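Arsenic responsive repressor ArsR (Corynebacterium glutamicum ATCC 13032, PDB 6J0E) probably represses transcription by binding operator DNA through its winged-helix domain and lets go when trivalent arsenic binds. Local coordinates at residues 45-50 and 63-69. Numbering follows the deposited sequence.
Sequences RILSQL and LTDLMGL
One water joins Arg45 to Met67: it donates to the backbone O of Met67 at 2.8 Å and accepts from Arg45 NH2 at 2.9 Å, lying in the guanidinium plane at its edge. The bridge ties helix 41-52 to the end of helix 60-67, the first helix of the helix-turn-helix in this ArsR-type winged-helix fold; the second helix of that helix-turn-helix, 71-83, is by family analogy the DNA-recognition helix. The axes of the two short segments cross at 104°, about 11 Å apart, a gap bridged by medium to long side chains: Met67, Ile46, Leu63, Gln49 and Arg45. Met67 suits the middle of it. Its chain, extended about CB-CG, carries SD to Ile46 CG1 at 3.6 Å, and the bend about CG-SD (chi3 69°) swings CE to Arg45 CB at 3.7 Å. Arginine fits beside it because its aliphatic root packs on the methyl while its charged end reaches the water; NH1 meanwhile bonds Ser28 OG of the second subunit. The beta-branched Ile46 divides its work: CG1 meets the thioether, and CG2, held anti to the backbone N, meets Leu63 CD1. Leu63 also uses its other methyl, CD2, against Leu50 CD2 and Gln49 CB. Leu50 and Leu63 both touch Val58, so the apolar layer continues to strand 58-59, and the side chain of Leu50 is about 7 Å from a bound arsenic. Gln49 suits the partly exposed border, with an apolar stem and a polar end. The Gln49 and Met67 side chains pass in opposite directions, CG beside CG, and the bend at chi2 (-86°) carries the Gln49 amide over to Leu66, where OE1 rests 3.8 Å from Leu66 CD1.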
ATOM      1  N   ARG B  45      -0.050 -11.968  -8.373  1.00 12.79           N
ATOM      2  CA  ARG B  45      -1.018 -12.589  -9.329  1.00 14.87           C
ATOM      3  C   ARG B  45      -2.082 -13.494  -8.738  1.00 12.81           C
ATOM      4  O   ARG B  45      -3.227 -13.463  -9.242  1.00 13.12           O
ATOM      5  CB  ARG B  45      -0.303 -13.311 -10.437  1.00 14.88           C
ATOM      6  CG  ARG B  45       0.546 -12.364 -11.253  1.00 17.11           C
ATOM      7  CD  ARG B  45       0.777 -12.744 -12.738  1.00 15.13           C
ATOM      8  NE  ARG B  45       1.241 -14.112 -12.868  1.00 18.59           N
ATOM      9  CZ  ARG B  45       2.481 -14.566 -12.741  1.00 15.80           C
ATOM     10  NH1 ARG B  45       3.456 -13.789 -12.398  1.00 18.57           N
ATOM     11  NH2 ARG B  45       2.727 -15.873 -12.901  1.00 18.44           N
ATOM     12  N   ILE B  46      -1.737 -14.270  -7.751  1.00 12.37           N
ATOM     13  CA  ILE B  46      -2.731 -15.045  -7.054  1.00 13.62           C
ATOM     14  C   ILE B  46      -3.689 -14.058  -6.499  1.00 13.47           C
ATOM     15  O   ILE B  46      -4.895 -14.261  -6.672  1.00 11.51           O
ATOM     16  CB  ILE B  46      -2.197 -15.961  -5.966  1.00 13.87           C
ATOM     17  CG1 ILE B  46      -1.260 -16.943  -6.598  1.00 12.57           C
ATOM     18  CG2 ILE B  46      -3.377 -16.509  -5.191  1.00 14.15           C
ATOM     19  CD1 ILE B  46      -0.567 -17.985  -5.714  1.00 12.78           C
ATOM     20  N   LEU B  47      -3.185 -13.029  -5.776  1.00 11.70           N
ATOM     21  CA  LEU B  47      -4.151 -12.014  -5.276  1.00 12.46           C
ATOM     22  C   LEU B  47      -5.040 -11.416  -6.296  1.00 15.78           C
ATOM     23  O   LEU B  47      -6.240 -11.172  -6.025  1.00 16.15           O
ATOM     24  CB  LEU B  47      -3.472 -10.909  -4.440  1.00 13.05           C
ATOM     25  CG  LEU B  47      -2.883 -11.516  -3.278  1.00 13.53           C
ATOM     26  CD1 LEU B  47      -2.111 -10.421  -2.543  1.00 15.05           C
ATOM     27  CD2 LEU B  47      -3.961 -12.065  -2.295  1.00 14.98           C
ATOM     28  N   SER B  48      -4.451 -11.097  -7.438  1.00 15.09           N
ATOM     29  CA  SER B  48      -5.224 -10.700  -8.649  1.00 15.81           C
ATOM     30  C   SER B  48      -6.267 -11.578  -9.160  1.00 14.05           C
ATOM     31  O   SER B  48      -7.323 -11.112  -9.531  1.00 14.23           O
ATOM     32  CB  SER B  48      -4.243 -10.490  -9.821  1.00 19.44           C
ATOM     33  OG  SER B  48      -4.037  -9.126  -9.897  1.00 29.38           O
ATOM     34  N   GLN B  49      -5.903 -12.864  -9.287  1.00 14.13           N
ATOM     35  CA  GLN B  49      -6.950 -13.814  -9.750  1.00 14.47           C
ATOM     36  C   GLN B  49      -8.108 -13.876  -8.701  1.00 16.21           C
ATOM     37  O   GLN B  49      -9.258 -14.011  -9.074  1.00 13.40           O
ATOM     38  CB  GLN B  49      -6.354 -15.194 -10.002  1.00 15.09           C
ATOM     39  CG  GLN B  49      -5.299 -15.185 -11.094  1.00 16.00           C
ATOM     40  CD  GLN B  49      -5.917 -15.343 -12.504  1.00 18.00           C
ATOM     41  OE1 GLN B  49      -7.161 -15.422 -12.632  1.00 15.43           O
ATOM     42  NE2 GLN B  49      -5.085 -15.282 -13.533  1.00 15.11           N
ATOM     43  N   LEU B  50      -7.759 -13.807  -7.378  1.00 15.87           N
ATOM     44  CA  LEU B  50      -8.777 -13.888  -6.378  1.00 16.44           C
ATOM     45  C   LEU B  50      -9.678 -12.712  -6.406  1.00 18.05           C
ATOM     46  O   LEU B  50     -10.950 -12.834  -6.424  1.00 20.61           O
ATOM     47  CB  LEU B  50      -8.150 -14.073  -5.000  1.00 15.15           C
ATOM     48  CG  LEU B  50      -7.412 -15.396  -4.896  1.00 15.97           C
ATOM     49  CD1 LEU B  50      -6.780 -15.418  -3.495  1.00 17.50           C
ATOM     50  CD2 LEU B  50      -8.280 -16.630  -5.088  1.00 16.89           C
ATOM     51  N   LEU B  63      -7.065 -22.490  -9.190  1.00 14.32           N
ATOM     52  CA  LEU B  63      -6.062 -21.458  -9.416  1.00 12.21           C
ATOM     53  C   LEU B  63      -4.942 -22.048 -10.310  1.00 11.22           C
ATOM     54  O   LEU B  63      -4.317 -21.328 -11.069  1.00 11.53           O
ATOM     55  CB  LEU B  63      -5.353 -20.914  -8.068  1.00 13.29           C
ATOM     56  CG  LEU B  63      -6.208 -19.919  -7.276  1.00 13.59           C
ATOM     57  CD1 LEU B  63      -5.569 -19.913  -5.867  1.00 11.97           C
ATOM     58  CD2 LEU B  63      -6.218 -18.607  -8.082  1.00 15.58           C
ATOM     59  N   THR B  64      -4.668 -23.370 -10.170  1.00 12.27           N
ATOM     60  CA  THR B  64      -3.566 -23.943 -11.020  1.00 13.45           C
ATOM     61  C   THR B  64      -4.081 -23.919 -12.494  1.00 12.01           C
ATOM     62  O   THR B  64      -3.261 -23.622 -13.385  1.00 13.57           O
ATOM     63  CB  THR B  64      -3.178 -25.360 -10.716  1.00 15.27           C
ATOM     64  OG1 THR B  64      -4.344 -26.115 -10.892  1.00 22.06           O
ATOM     65  CG2 THR B  64      -2.607 -25.558  -9.253  1.00 16.73           C
ATOM     66  N   ASP B  65      -5.337 -24.214 -12.732  1.00 12.28           N
ATOM     67  CA  ASP B  65      -5.880 -24.112 -14.069  1.00 14.90           C
ATOM     68  C   ASP B  65      -5.765 -22.636 -14.601  1.00 14.64           C
ATOM     69  O   ASP B  65      -5.382 -22.392 -15.776  1.00 13.99           O
ATOM     70  CB  ASP B  65      -7.321 -24.712 -14.041  1.00 15.64           C
ATOM     71  CG  ASP B  65      -7.835 -25.219 -15.449  0.50 19.78           C
ATOM     72  OD1 ASP B  65      -7.081 -25.716 -16.334  0.50 16.30           O
ATOM     73  OD2 ASP B  65      -9.051 -25.101 -15.630  0.50 20.66           O
ATOM     74  N   LEU B  66      -6.159 -21.674 -13.773  1.00 14.42           N
ATOM     75  CA  LEU B  66      -6.200 -20.234 -14.186  1.00 17.39           C
ATOM     76  C   LEU B  66      -4.784 -19.724 -14.498  1.00 18.30           C
ATOM     77  O   LEU B  66      -4.546 -18.922 -15.445  1.00 14.20           O
ATOM     78  CB  LEU B  66      -6.935 -19.365 -13.115  1.00 17.38           C
ATOM     79  CG  LEU B  66      -8.449 -19.492 -12.889  1.00 19.28           C
ATOM     80  CD1 LEU B  66      -8.806 -18.666 -11.710  1.00 23.42           C
ATOM     81  CD2 LEU B  66      -9.216 -18.968 -14.136  1.00 22.07           C
ATOM     82  N   MET B  67      -3.814 -20.117 -13.656  1.00 17.13           N
ATOM     83  CA  MET B  67      -2.520 -19.553 -13.791  1.00 12.40           C
ATOM     84  C   MET B  67      -1.458 -20.311 -14.612  1.00 14.79           C
ATOM     85  O   MET B  67      -0.414 -19.748 -14.892  1.00 12.82           O
ATOM     86  CB  MET B  67      -2.037 -19.325 -12.312  1.00 12.95           C
ATOM     87  CG  MET B  67      -3.000 -18.470 -11.546  1.00 13.32           C
ATOM     88  SD  MET B  67      -2.281 -18.093  -9.844  1.00 13.13           S
ATOM     89  CE  MET B  67      -0.892 -17.007 -10.280  1.00 14.17           C
ATOM     90  N   GLY B  68      -1.749 -21.606 -14.896  1.00 13.07           N
ATOM     91  CA  GLY B  68      -0.774 -22.474 -15.538  1.00 14.42           C
ATOM     92  C   GLY B  68       0.423 -22.856 -14.736  1.00 16.00           C
ATOM     93  O   GLY B  68       1.518 -23.203 -15.374  1.00 14.97           O
ATOM     94  N   LEU B  69       0.309 -22.690 -13.371  1.00 13.88           N
ATOM     95  CA  LEU B  69       1.443 -23.026 -12.528  1.00 15.34           C
ATOM     96  C   LEU B  69       1.145 -24.348 -11.832  1.00 13.33           C
ATOM     97  O   LEU B  69       0.039 -24.745 -11.799  1.00 13.28           O
ATOM     98  CB  LEU B  69       1.826 -21.950 -11.542  1.00 19.29           C
ATOM     99  CG  LEU B  69       2.219 -20.493 -12.037  1.00 20.59           C
ATOM    100  CD1 LEU B  69       0.997 -19.641 -11.930  1.00 26.47           C
ATOM    101  CD2 LEU B  69       3.154 -19.819 -11.054  1.00 26.81           C
TER
HETATM  102  O   HOH W   1       0.315 -17.217 -13.884  1.00 15.30           O